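Long-range contacts in MHP1 (Microbacterium liquefaciens, PDB 2JLN), which takes up 5-aryl-substituted hydantoins by sodium-dependent symport, preferring indolylmethyl and benzyl hydantoins and the L isomer: residues A64-C69 and A263-G268; G68-V73 and A255-M260. All blocks are in the same frame, centred on the assembly; numbering follows the deposited sequence.

Contact 1 (A64-C69 and A263-G268); sequences AIAAGC and ASIIFG. With HG (mercury (II) ion), chain C.
Cys69 SG is bound to the mercury ion at 2.2 Å and lies 3.3 Å from Ser264 OG across the contact; Trp220 NE1 is the second protein atom on the metal. Ser264 OG lies between its own backbone N and carbonyl carbon (chi1 82°) and hydrogen-bonds to Met260 O, one turn earlier in the same helix. The serine's polar group is thus satisfied within its helix, and no hydrogen bond links the two segments. Most of the rest is apolar. Ile65 CG2 rests 3.8 Å from Ile265 CG1, the two isoleucine side chains crossing obliquely, and the same methyl also lies beside Ser264 OG. With CG1 beside the backbone N and the chain extended beyond it (chi2 169°), the other branch of Ile65 carries CD1 to within 3.9 Å of Gly268 CA, where it lies against the bare backbone of the glycine. Ile265 CD1 reaches back over Ala66, 4.0 Å from Ala66 CB. The helices are transmembrane helices 2 and 7 of the LeuT-like fold found across the APC clan, where both belong to the four-helix bundle (transmembrane helices 1, 2, 6 and 7). They run nearly antiparallel at 151°, the axes of the two segments 9.5 Å apart. Cutting Ile65 back to an alanine is likely to open a gap beside Gly268 and leave Ile265 CG1 without its apolar partner. Ile65 also touches Phe216 of helix 209-217 and Ala49 of helix 44-52. Ser264 packs on Ile45 of helix 44-52, and the side chain of Ser264 is about 11 Å from the bound sodium ion.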
ATOM      1  N   ALA A  64      -1.613  -8.926 -18.159  1.00 57.89           N
ATOM      2  CA  ALA A  64      -0.530  -8.769 -17.165  1.00 59.71           C
ATOM      3  C   ALA A  64      -0.994  -7.997 -15.905  1.00 60.15           C
ATOM      4  O   ALA A  64      -0.492  -8.208 -14.798  1.00 56.20           O
ATOM      5  CB  ALA A  64       0.691  -8.095 -17.789  1.00 53.32           C
ATOM      6  N   ILE A  65      -1.961  -7.107 -16.101  1.00 59.50           N
ATOM      7  CA  ILE A  65      -2.566  -6.340 -15.032  1.00 58.81           C
ATOM      8  C   ILE A  65      -3.492  -7.202 -14.149  1.00 61.23           C
ATOM      9  O   ILE A  65      -3.327  -7.232 -12.918  1.00 60.62           O
ATOM     10  CB  ILE A  65      -3.330  -5.144 -15.627  1.00 59.40           C
ATOM     11  CG1 ILE A  65      -2.350  -4.032 -15.989  1.00 54.56           C
ATOM     12  CG2 ILE A  65      -4.444  -4.643 -14.679  1.00 58.58           C
ATOM     13  CD1 ILE A  65      -3.001  -2.936 -16.809  1.00 52.78           C
ATOM     14  N   ALA A  66      -4.458  -7.891 -14.766  1.00 58.00           N
ATOM     15  CA  ALA A  66      -5.311  -8.841 -14.040  1.00 54.94           C
ATOM     16  C   ALA A  66      -4.495  -9.913 -13.311  1.00 55.66           C
ATOM     17  O   ALA A  66      -4.829 -10.298 -12.200  1.00 57.44           O
ATOM     18  CB  ALA A  66      -6.315  -9.486 -14.971  1.00 50.63           C
ATOM     19  N   ALA A  67      -3.425 -10.390 -13.940  1.00 56.77           N
ATOM     20  CA  ALA A  67      -2.528 -11.375 -13.331  1.00 54.68           C
ATOM     21  C   ALA A  67      -1.750 -10.774 -12.161  1.00 57.27           C
ATOM     22  O   ALA A  67      -1.678 -11.359 -11.082  1.00 56.72           O
ATOM     23  CB  ALA A  67      -1.559 -11.956 -14.379  1.00 48.27           C
ATOM     24  N   GLY A  68      -1.157  -9.609 -12.389  1.00 57.89           N
ATOM     25  CA  GLY A  68      -0.423  -8.908 -11.356  1.00 57.25           C
ATOM     26  C   GLY A  68      -1.323  -8.508 -10.210  1.00 59.82           C
ATOM     27  O   GLY A  68      -0.895  -8.491  -9.078  1.00 63.18           O
ATOM     28  N   CYS A  69      -2.577  -8.184 -10.497  1.00 64.20           N
ATOM     29  CA  CYS A  69      -3.574  -7.932  -9.445  1.00 63.99           C
ATOM     30  C   CYS A  69      -3.850  -9.149  -8.561  1.00 62.24           C
ATOM     31  O   CYS A  69      -4.010  -9.036  -7.343  1.00 62.35           O
ATOM     32  CB  CYS A  69      -4.890  -7.444 -10.061  1.00 60.50           C
ATOM     33  SG  CYS A  69      -4.947  -5.658 -10.202  1.00 69.16           S
ATOM     34  N   ALA A 263     -11.163  -1.841 -11.474  1.00 57.35           N
ATOM     35  CA  ALA A 263     -10.685  -0.466 -11.468  1.00 55.49           C
ATOM     36  C   ALA A 263      -9.375  -0.346 -12.242  1.00 53.94           C
ATOM     37  O   ALA A 263      -9.224   0.516 -13.093  1.00 56.67           O
ATOM     38  CB  ALA A 263     -10.518   0.054 -10.051  1.00 56.84           C
ATOM     39  N   SER A 264      -8.418  -1.218 -11.970  1.00 55.87           N
ATOM     40  CA  SER A 264      -7.104  -1.006 -12.559  1.00 56.63           C
ATOM     41  C   SER A 264      -7.002  -1.535 -13.998  1.00 58.50           C
ATOM     42  O   SER A 264      -6.088  -1.148 -14.726  1.00 58.05           O
ATOM     43  CB  SER A 264      -5.994  -1.546 -11.655  1.00 51.66           C
ATOM     44  OG  SER A 264      -5.858  -2.918 -11.857  1.00 53.41           O
ATOM     45  N   ILE A 265      -7.941  -2.394 -14.409  1.00 54.93           N
ATOM     46  CA  ILE A 265      -8.054  -2.816 -15.811  1.00 51.16           C
ATOM     47  C   ILE A 265      -8.607  -1.692 -16.711  1.00 52.13           C
ATOM     48  O   ILE A 265      -8.070  -1.428 -17.781  1.00 49.93           O
ATOM     49  CB  ILE A 265      -8.921  -4.091 -15.940  1.00 52.18           C
ATOM     50  CG1 ILE A 265      -8.081  -5.330 -15.662  1.00 53.19           C
ATOM     51  CG2 ILE A 265      -9.563  -4.219 -17.320  1.00 46.02           C
ATOM     52  CD1 ILE A 265      -8.791  -6.594 -16.035  1.00 48.36           C
ATOM     53  N   ILE A 266      -9.674  -1.030 -16.271  1.00 53.68           N
ATOM     54  CA  ILE A 266     -10.230   0.120 -16.994  1.00 53.89           C
ATOM     55  C   ILE A 266      -9.223   1.261 -17.148  1.00 55.38           C
ATOM     56  O   ILE A 266      -9.129   1.864 -18.225  1.00 54.18           O
ATOM     57  CB  ILE A 266     -11.467   0.728 -16.288  1.00 54.17           C
ATOM     58  CG1 ILE A 266     -12.594  -0.297 -16.186  1.00 53.80           C
ATOM     59  CG2 ILE A 266     -11.947   1.962 -17.028  1.00 48.04           C
ATOM     60  CD1 ILE A 266     -13.800   0.243 -15.482  1.00 52.67           C
ATOM     61  N   PHE A 267      -8.487   1.577 -16.079  1.00 52.82           N
ATOM     62  CA  PHE A 267      -7.553   2.710 -16.140  1.00 54.09           C
ATOM     63  C   PHE A 267      -6.181   2.346 -16.738  1.00 53.39           C
ATOM     64  O   PHE A 267      -5.511   3.183 -17.330  1.00 50.93           O
ATOM     65  CB  PHE A 267      -7.469   3.446 -14.794  1.00 49.56           C
ATOM     66  CG  PHE A 267      -8.746   4.155 -14.437  1.00 55.80           C
ATOM     67  CD1 PHE A 267      -9.880   3.435 -14.073  1.00 55.68           C
ATOM     68  CD2 PHE A 267      -8.846   5.534 -14.518  1.00 58.33           C
ATOM     69  CE1 PHE A 267     -11.076   4.078 -13.766  1.00 52.18           C
ATOM     70  CE2 PHE A 267     -10.051   6.180 -14.219  1.00 55.59           C
ATOM     71  CZ  PHE A 267     -11.159   5.441 -13.839  1.00 52.97           C
ATOM     72  N   GLY A 268      -5.784   1.087 -16.608  1.00 53.66           N
ATOM     73  CA  GLY A 268      -4.619   0.601 -17.313  1.00 49.16           C
ATOM     74  C   GLY A 268      -4.883   0.727 -18.791  1.00 48.43           C
ATOM     75  O   GLY A 268      -4.071   1.281 -19.511  1.00 48.56           O
TER
HETATM   76 HG    HG C1472      -3.048  -4.536  -9.971  0.50112.14          HG

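Contact 2 (G68-V73 and A255-M260); sequences GCTIAV and AQWLGM. With HG (mercury (II) ion), chain C.
Trp257 NE1 donates a hydrogen bond to Thr70 OG1 at 2.9 Å, nearly straight at 168°, with the hydroxyl oxygen only 6° out of the indole plane. Thr70 OG1 is also hydrogen-bonded to Ala66 O, one turn back, so two bonds grip this oxygen and probably set its rotation. With CG anti to the backbone N (chi1 -170°), the indole swings out from helix 242-278 and bridges to helix 58-79. This is the looser flank, partly exposed at the surface, and Thr70 meets the ring at its edge. Val73 lies between the two flanks: its CG2 methyl is 4.0 Å from Trp257 CB and 4.1 Å from Met260 SD.

The opposite flank is buried and closely filled. Met260 bends at its last torsion and brings CE against Cys69, 3.8 Å from Cys69 CB, and 3.5 Å from the mercury ion. Ala72 CB lies farther off, 4.4 Å from Met260 CE.

This is antiparallel packing of transmembrane helices 2 and 7. On the buried side Trp36 of helix 29-40 lies against Met260 and Gln256, Gln256 OE1 hydrogen-bonds to Gln80, and across helix 58-79 Ile71 packs on Ile213 and Val217 of helix 209-217.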
ATOM      1  N   GLY A  68      -1.157  -9.609 -12.389  1.00 57.89           N
ATOM      2  CA  GLY A  68      -0.423  -8.908 -11.356  1.00 57.25           C
ATOM      3  C   GLY A  68      -1.323  -8.508 -10.210  1.00 59.82           C
ATOM      4  O   GLY A  68      -0.895  -8.491  -9.078  1.00 63.18           O
ATOM      5  N   CYS A  69      -2.577  -8.184 -10.497  1.00 64.20           N
ATOM      6  CA  CYS A  69      -3.574  -7.932  -9.445  1.00 63.99           C
ATOM      7  C   CYS A  69      -3.850  -9.149  -8.561  1.00 62.24           C
ATOM      8  O   CYS A  69      -4.010  -9.036  -7.343  1.00 62.35           O
ATOM      9  CB  CYS A  69      -4.890  -7.444 -10.061  1.00 60.50           C
ATOM     10  SG  CYS A  69      -4.947  -5.658 -10.202  1.00 69.16           S
ATOM     11  N   THR A  70      -3.901 -10.311  -9.199  1.00 63.09           N
ATOM     12  CA  THR A  70      -4.221 -11.565  -8.541  1.00 61.65           C
ATOM     13  C   THR A  70      -3.099 -12.084  -7.638  1.00 59.17           C
ATOM     14  O   THR A  70      -3.368 -12.600  -6.569  1.00 62.44           O
ATOM     15  CB  THR A  70      -4.611 -12.630  -9.590  1.00 62.89           C
ATOM     16  OG1 THR A  70      -5.878 -12.275 -10.168  1.00 60.28           O
ATOM     17  CG2 THR A  70      -4.711 -14.010  -8.951  1.00 60.93           C
ATOM     18  N   ILE A  71      -1.849 -11.957  -8.053  1.00 60.21           N
ATOM     19  CA  ILE A  71      -0.736 -12.366  -7.195  1.00 60.75           C
ATOM     20  C   ILE A  71      -0.696 -11.487  -5.937  1.00 62.26           C
ATOM     21  O   ILE A  71      -0.358 -11.970  -4.845  1.00 60.63           O
ATOM     22  CB  ILE A  71       0.626 -12.319  -7.957  1.00 59.22           C
ATOM     23  CG1 ILE A  71       0.783 -13.570  -8.817  1.00 58.88           C
ATOM     24  CG2 ILE A  71       1.810 -12.184  -7.009  1.00 50.25           C
ATOM     25  CD1 ILE A  71       1.554 -13.320 -10.092  1.00 60.81           C
ATOM     26  N   ALA A  72      -1.063 -10.207  -6.091  1.00 60.13           N
ATOM     27  CA  ALA A  72      -1.095  -9.263  -4.973  1.00 54.51           C
ATOM     28  C   ALA A  72      -2.067  -9.719  -3.895  1.00 56.02           C
ATOM     29  O   ALA A  72      -1.712  -9.698  -2.732  1.00 59.12           O
ATOM     30  CB  ALA A  72      -1.435  -7.875  -5.437  1.00 55.92           C
ATOM     31  N   VAL A  73      -3.276 -10.133  -4.280  1.00 55.75           N
ATOM     32  CA  VAL A  73      -4.268 -10.724  -3.358  1.00 53.81           C
ATOM     33  C   VAL A  73      -3.893 -12.044  -2.610  1.00 55.76           C
ATOM     34  O   VAL A  73      -4.078 -12.134  -1.401  1.00 53.77           O
ATOM     35  CB  VAL A  73      -5.583 -10.938  -4.069  1.00 52.66           C
ATOM     36  CG1 VAL A  73      -6.415 -11.904  -3.288  1.00 50.40           C
ATOM     37  CG2 VAL A  73      -6.288  -9.600  -4.251  1.00 55.98           C
ATOM     38  N   ALA A 255     -12.901  -9.618  -1.490  1.00 53.15           N
ATOM     39  CA  ALA A 255     -13.468  -8.277  -1.620  1.00 54.94           C
ATOM     40  C   ALA A 255     -12.444  -7.283  -2.182  1.00 59.43           C
ATOM     41  O   ALA A 255     -12.817  -6.317  -2.873  1.00 58.72           O
ATOM     42  CB  ALA A 255     -14.039  -7.780  -0.295  1.00 50.30           C
ATOM     43  N   GLN A 256     -11.161  -7.517  -1.895  1.00 54.28           N
ATOM     44  CA  GLN A 256     -10.133  -6.618  -2.385  1.00 53.12           C
ATOM     45  C   GLN A 256      -9.897  -6.880  -3.860  1.00 58.22           C
ATOM     46  O   GLN A 256      -9.576  -5.975  -4.627  1.00 59.43           O
ATOM     47  CB  GLN A 256      -8.867  -6.785  -1.576  1.00 54.66           C
ATOM     48  CG  GLN A 256      -9.080  -6.368  -0.151  1.00 58.11           C
ATOM     49  CD  GLN A 256      -7.983  -6.804   0.796  1.00 59.68           C
ATOM     50  OE1 GLN A 256      -7.727  -7.998   0.968  1.00 61.47           O
ATOM     51  NE2 GLN A 256      -7.360  -5.833   1.458  1.00 60.18           N
ATOM     52  N   TRP A 257     -10.100  -8.126  -4.264  1.00 59.75           N
ATOM     53  CA  TRP A 257      -9.926  -8.508  -5.651  1.00 57.74           C
ATOM     54  C   TRP A 257     -10.995  -7.873  -6.547  1.00 57.64           C
ATOM     55  O   TRP A 257     -10.677  -7.359  -7.610  1.00 60.49           O
ATOM     56  CB  TRP A 257      -9.900 -10.038  -5.794  1.00 55.58           C
ATOM     57  CG  TRP A 257      -9.481 -10.525  -7.171  1.00 58.23           C
ATOM     58  CD1 TRP A 257      -8.210 -10.827  -7.592  1.00 60.50           C
ATOM     59  CD2 TRP A 257     -10.339 -10.765  -8.293  1.00 56.01           C
ATOM     60  NE1 TRP A 257      -8.229 -11.237  -8.907  1.00 58.85           N
ATOM     61  CE2 TRP A 257      -9.522 -11.209  -9.359  1.00 58.68           C
ATOM     62  CE3 TRP A 257     -11.718 -10.656  -8.498  1.00 55.95           C
ATOM     63  CZ2 TRP A 257     -10.042 -11.538 -10.612  1.00 57.72           C
ATOM     64  CZ3 TRP A 257     -12.234 -10.987  -9.736  1.00 58.72           C
ATOM     65  CH2 TRP A 257     -11.394 -11.424 -10.783  1.00 58.41           C
ATOM     66  N   LEU A 258     -12.257  -7.906  -6.135  1.00 55.93           N
ATOM     67  CA  LEU A 258     -13.320  -7.377  -6.992  1.00 53.44           C
ATOM     68  C   LEU A 258     -13.262  -5.875  -6.978  1.00 54.38           C
ATOM     69  O   LEU A 258     -13.920  -5.223  -7.766  1.00 54.28           O
ATOM     70  CB  LEU A 258     -14.700  -7.841  -6.527  1.00 53.27           C
ATOM     71  CG  LEU A 258     -15.021  -9.324  -6.740  1.00 54.09           C
ATOM     72  CD1 LEU A 258     -15.704  -9.918  -5.510  1.00 51.27           C
ATOM     73  CD2 LEU A 258     -15.857  -9.531  -7.979  1.00 45.67           C
ATOM     74  N   GLY A 259     -12.473  -5.322  -6.063  1.00 57.37           N
ATOM     75  CA  GLY A 259     -12.304  -3.880  -5.986  1.00 55.37           C
ATOM     76  C   GLY A 259     -11.176  -3.346  -6.865  1.00 60.33           C
ATOM     77  O   GLY A 259     -11.350  -2.320  -7.537  1.00 59.61           O
ATOM     78  N   MET A 260     -10.035  -4.051  -6.874  1.00 61.64           N
ATOM     79  CA  MET A 260      -8.811  -3.589  -7.537  1.00 57.85           C
ATOM     80  C   MET A 260      -8.632  -4.023  -9.010  1.00 57.03           C
ATOM     81  O   MET A 260      -7.982  -3.338  -9.789  1.00 56.76           O
ATOM     82  CB  MET A 260      -7.583  -3.944  -6.692  1.00 58.52           C
ATOM     83  CG  MET A 260      -7.357  -5.437  -6.452  1.00 65.10           C
ATOM     84  SD  MET A 260      -5.745  -5.817  -5.657  1.00 73.71           S
ATOM     85  CE  MET A 260      -4.644  -5.218  -6.936  1.00 68.81           C
TER
HETATM   86 HG    HG C1472      -3.048  -4.536  -9.971  0.50112.14          HG

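Contacts 1 and 2 are successive levels of one interface between helix 58-79 and helix 242-278, their centres 9 Å apart. Because the helices are antiparallel, the order reverses: 64-69 precedes 68-73 on the first helix, whereas 255-260 precedes 263-268 on the second. Gly68 and Cys69 belong to both contacts, and the mercury ion lies at their junction. Both lie on the same side of the chain's centre. Together they make a continuous seam in the membrane-embedded bundle, as expected for neighbouring members of the four-helix bundle of the LeuT fold, which is thought to move as a unit relative to the scaffold.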